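Local coordinates for protein PsaK (Dunaliella salina, PDB 6SL5) that is a small membrane subunit of photosystem I that binds chlorophyll a and beta-carotene and probably serves in peripheral light harvesting, at residues 5-14 with 67-78. Sequence-based numbering, arbitrary orientation.
Sequences SVRAIMVSSI and GHAIGVGEWLAQ. With CLA (chlorophyll a), chain B.
Met10 O is gripped by two donors from its own helix: the backbone Ile14 N and the hydroxyl Ser13 OG, which lies 3.1 Å from Met10 O. Both arrive on the same face of the carbonyl plane, the hydroxyl tilted from that plane by 25°. Ser13 thus satisfies its buried hydroxyl at home, a common solution in membrane helices, while its small side chain rests against Gly71, with Ser13 OG 3.7 Å from Gly71 CA. No hydrogen bond crosses between the helices; apolar packing joins them, centred on Trp75.

The indole is sandwiched. Val6 CA lies over one face of the Trp75 six-membered ring, 3.9 Å from its centroid, and Ile9 CD1 covers the opposite face in a second CH-pi contact. Met10 takes the edge: CG stands anti to the backbone N (chi1 -177°), and bends further along the chain bring Met10 CE to 3.4 Å from Trp75 CD1, with the sulfur also at the rim in a Met-aromatic contact. An alanine in place of Trp75 would probably leave Val6 and Ile9 without the ring between them and Met10 held on its chlorophyll side but no longer against an indole edge.

Met10 also reaches the chlorophyll, its CE lying 3.6 Å from CMD of the pigment. Farther along, Ile14 CD1 packs against the imidazole of His68, whose ND1 is hydrogen-bonded to Gly64 O, a bond that should limit the ring's rotation, with His68 NE2 directed to the magnesium at 3.8 Å, long for a coordination bond as modelled. Beta-carotene touches His68 as well. The arrangement is the near-antiparallel helix pair of the PsaG/PsaK fold; the axes of segments 6-14 and 67-78 approach to 8.8 Å, with 152° between their N-to-C directions, and a chlorophyll a site is built from both helices.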
# COMPACT_ATOMS: atom_id res chain seq x y z
N SER K 5 61.01 -49.32 -14.88
CA SER K 5 59.58 -49.71 -14.85
C SER K 5 58.74 -48.56 -15.41
O SER K 5 58.23 -48.69 -16.54
CB SER K 5 59.14 -50.09 -13.46
OG SER K 5 57.82 -50.62 -13.47
N VAL K 6 58.59 -47.49 -14.62
CA VAL K 6 57.85 -46.26 -15.05
C VAL K 6 58.58 -45.61 -16.23
O VAL K 6 57.91 -45.01 -17.07
CB VAL K 6 57.62 -45.28 -13.88
CG1 VAL K 6 56.66 -45.84 -12.85
CG2 VAL K 6 58.93 -44.86 -13.23
N ARG K 7 59.91 -45.65 -16.22
CA ARG K 7 60.73 -45.05 -17.31
C ARG K 7 60.44 -45.74 -18.65
O ARG K 7 60.40 -45.02 -19.67
CB ARG K 7 62.22 -45.16 -16.97
CG ARG K 7 62.73 -44.06 -16.06
CD ARG K 7 62.12 -44.10 -14.67
NE ARG K 7 62.68 -43.07 -13.80
CZ ARG K 7 62.48 -43.00 -12.49
NH1 ARG K 7 61.73 -43.90 -11.89
NH2 ARG K 7 63.04 -42.03 -11.79
N ALA K 8 60.20 -47.05 -18.64
CA ALA K 8 60.05 -47.83 -19.90
C ALA K 8 58.91 -47.33 -20.80
O ALA K 8 59.19 -47.15 -22.00
CB ALA K 8 59.88 -49.29 -19.57
N ILE K 9 57.70 -47.08 -20.29
CA ILE K 9 56.66 -46.59 -21.25
C ILE K 9 56.44 -45.08 -21.12
O ILE K 9 55.65 -44.54 -21.92
CB ILE K 9 55.36 -47.42 -21.27
CG1 ILE K 9 54.13 -46.64 -20.78
CG2 ILE K 9 55.53 -48.77 -20.58
CD1 ILE K 9 52.91 -47.49 -20.55
N MET K 10 57.08 -44.42 -20.15
CA MET K 10 56.98 -42.94 -20.09
C MET K 10 57.70 -42.48 -21.36
O MET K 10 57.20 -41.59 -22.06
CB MET K 10 57.71 -42.37 -18.88
CG MET K 10 57.57 -40.87 -18.73
SD MET K 10 55.87 -40.35 -18.38
CE MET K 10 55.75 -40.83 -16.65
N VAL K 11 58.83 -43.15 -21.61
CA VAL K 11 59.65 -42.98 -22.80
C VAL K 11 58.82 -43.35 -24.02
O VAL K 11 58.83 -42.64 -25.04
CB VAL K 11 60.93 -43.85 -22.71
CG1 VAL K 11 61.52 -44.12 -24.06
CG2 VAL K 11 62.00 -43.21 -21.90
N SER K 12 58.04 -44.43 -23.91
CA SER K 12 57.18 -44.88 -25.00
C SER K 12 56.09 -43.86 -25.34
O SER K 12 55.87 -43.56 -26.52
CB SER K 12 56.55 -46.23 -24.65
OG SER K 12 55.46 -46.08 -23.75
N SER K 13 55.41 -43.31 -24.32
CA SER K 13 54.35 -42.33 -24.57
C SER K 13 54.89 -41.06 -25.21
O SER K 13 54.36 -40.60 -26.23
CB SER K 13 53.60 -42.02 -23.26
OG SER K 13 54.21 -40.95 -22.55
N ILE K 14 55.97 -40.50 -24.64
CA ILE K 14 56.57 -39.27 -25.19
C ILE K 14 57.05 -39.49 -26.61
O ILE K 14 56.82 -38.64 -27.49
CB ILE K 14 57.72 -38.79 -24.28
CG1 ILE K 14 57.17 -38.44 -22.92
CG2 ILE K 14 58.40 -37.53 -24.87
CD1 ILE K 14 56.22 -37.42 -23.07
N GLY K 67 51.17 -35.96 -24.62
CA GLY K 67 51.76 -37.26 -24.36
C GLY K 67 52.03 -37.46 -22.89
O GLY K 67 51.89 -38.57 -22.38
N HIS K 68 52.40 -36.39 -22.18
CA HIS K 68 52.64 -36.49 -20.75
C HIS K 68 51.35 -36.77 -20.01
O HIS K 68 51.32 -37.57 -19.07
CB HIS K 68 53.28 -35.20 -20.24
CG HIS K 68 54.76 -35.30 -20.07
ND1 HIS K 68 55.63 -35.11 -21.11
CD2 HIS K 68 55.51 -35.55 -18.97
CE1 HIS K 68 56.87 -35.24 -20.66
NE2 HIS K 68 56.82 -35.51 -19.37
N ALA K 69 50.27 -36.10 -20.43
CA ALA K 69 48.94 -36.29 -19.81
C ALA K 69 48.51 -37.75 -20.00
O ALA K 69 48.12 -38.39 -19.00
CB ALA K 69 47.95 -35.34 -20.43
N ILE K 70 48.63 -38.26 -21.23
CA ILE K 70 48.24 -39.64 -21.53
C ILE K 70 49.14 -40.63 -20.82
O ILE K 70 48.67 -41.67 -20.35
CB ILE K 70 48.28 -39.88 -23.05
CG1 ILE K 70 47.21 -39.04 -23.76
CG2 ILE K 70 48.09 -41.36 -23.36
CD1 ILE K 70 47.35 -39.02 -25.26
N GLY K 71 50.44 -40.30 -20.74
CA GLY K 71 51.45 -41.16 -20.09
C GLY K 71 51.29 -41.18 -18.58
O GLY K 71 51.26 -42.28 -18.01
N VAL K 72 51.26 -40.00 -17.96
CA VAL K 72 51.10 -39.93 -16.47
C VAL K 72 49.83 -40.71 -16.12
O VAL K 72 49.93 -41.67 -15.34
CB VAL K 72 51.03 -38.48 -15.97
CG1 VAL K 72 50.46 -38.40 -14.56
CG2 VAL K 72 52.38 -37.79 -16.04
N GLY K 73 48.70 -40.33 -16.73
CA GLY K 73 47.41 -41.00 -16.49
C GLY K 73 47.52 -42.51 -16.59
O GLY K 73 47.07 -43.19 -15.65
N GLU K 74 48.13 -43.02 -17.66
CA GLU K 74 48.28 -44.49 -17.85
C GLU K 74 49.05 -45.09 -16.68
O GLU K 74 48.60 -46.13 -16.15
CB GLU K 74 49.07 -44.77 -19.12
CG GLU K 74 48.23 -45.26 -20.29
CD GLU K 74 48.98 -45.40 -21.60
OE1 GLU K 74 50.21 -45.58 -21.55
OE2 GLU K 74 48.33 -45.33 -22.66
N TRP K 75 50.14 -44.45 -16.26
CA TRP K 75 51.00 -45.01 -15.18
C TRP K 75 50.27 -45.09 -13.84
O TRP K 75 50.31 -46.17 -13.23
CB TRP K 75 52.28 -44.17 -15.06
CG TRP K 75 53.34 -44.59 -16.02
CD1 TRP K 75 54.05 -43.79 -16.87
CD2 TRP K 75 53.80 -45.93 -16.25
NE1 TRP K 75 54.93 -44.55 -17.60
CE2 TRP K 75 54.80 -45.86 -17.24
CE3 TRP K 75 53.48 -47.17 -15.70
CZ2 TRP K 75 55.47 -47.00 -17.69
CZ3 TRP K 75 54.13 -48.29 -16.16
CH2 TRP K 75 55.11 -48.21 -17.14
N LEU K 76 49.60 -44.02 -13.41
CA LEU K 76 48.87 -44.07 -12.11
C LEU K 76 47.75 -45.11 -12.20
O LEU K 76 47.63 -45.95 -11.29
CB LEU K 76 48.29 -42.69 -11.83
CG LEU K 76 49.21 -41.53 -12.21
CD1 LEU K 76 48.40 -40.28 -12.56
CD2 LEU K 76 50.22 -41.25 -11.12
N ALA K 77 46.98 -45.06 -13.29
CA ALA K 77 45.83 -45.97 -13.51
C ALA K 77 46.30 -47.43 -13.62
O ALA K 77 45.68 -48.29 -12.96
CB ALA K 77 45.08 -45.55 -14.75
N GLN K 78 47.35 -47.69 -14.40
CA GLN K 78 47.82 -49.10 -14.59
C GLN K 78 48.13 -49.74 -13.24
O GLN K 78 47.77 -50.92 -13.05
CB GLN K 78 49.03 -49.15 -15.52
CG GLN K 78 49.35 -50.55 -16.01
CD GLN K 78 50.40 -50.57 -17.09
OE1 GLN K 78 51.23 -49.67 -17.19
NE2 GLN K 78 50.38 -51.61 -17.91
MG CLA B . 59.01 -35.46 -16.30
CHA CLA B . 60.44 -38.39 -17.38
CHB CLA B . 60.74 -33.70 -18.70
CHC CLA B . 57.45 -32.73 -15.33
CHD CLA B . 57.24 -37.28 -13.88
NA CLA B . 60.44 -35.97 -17.89
C1A CLA B . 60.89 -37.19 -18.17
C2A CLA B . 61.90 -37.15 -19.28
C3A CLA B . 61.99 -35.67 -19.64
C4A CLA B . 61.00 -35.06 -18.71
CMA CLA B . 63.35 -35.02 -19.86
CAA CLA B . 61.32 -37.75 -20.54
CBA CLA B . 62.38 -38.57 -21.24
CGA CLA B . 62.15 -39.95 -20.70
O1A CLA B . 61.00 -40.37 -20.73
O2A CLA B . 63.15 -40.65 -20.21
NB CLA B . 59.07 -33.54 -16.92
C1B CLA B . 59.85 -32.99 -17.89
C2B CLA B . 59.64 -31.58 -17.97
C3B CLA B . 58.72 -31.35 -17.02
C4B CLA B . 58.36 -32.57 -16.35
CMB CLA B . 60.29 -30.60 -18.89
CAB CLA B . 58.16 -30.04 -16.71
CBB CLA B . 57.20 -29.34 -17.63
NC CLA B . 57.54 -35.08 -14.86
C1C CLA B . 57.10 -33.87 -14.59
C2C CLA B . 56.21 -33.81 -13.45
C3C CLA B . 56.13 -35.09 -13.04
C4C CLA B . 56.97 -35.91 -13.92
CMC CLA B . 55.53 -32.60 -12.87
CAC CLA B . 55.30 -35.45 -11.86
CBC CLA B . 54.19 -36.37 -12.25
ND CLA B . 58.79 -37.34 -15.71
C1D CLA B . 58.11 -37.99 -14.74
C2D CLA B . 58.43 -39.41 -14.72
C3D CLA B . 59.33 -39.55 -15.76
C4D CLA B . 59.53 -38.31 -16.35
CMD CLA B . 58.06 -40.63 -13.93
CAD CLA B . 60.11 -40.54 -16.44
OBD CLA B . 59.82 -41.72 -16.49
CBD CLA B . 60.92 -39.82 -17.46
CGD CLA B . 62.34 -39.91 -17.01
O1D CLA B . 63.05 -40.83 -17.35
O2D CLA B . 62.86 -38.99 -16.20
CED CLA B . 64.17 -38.56 -16.55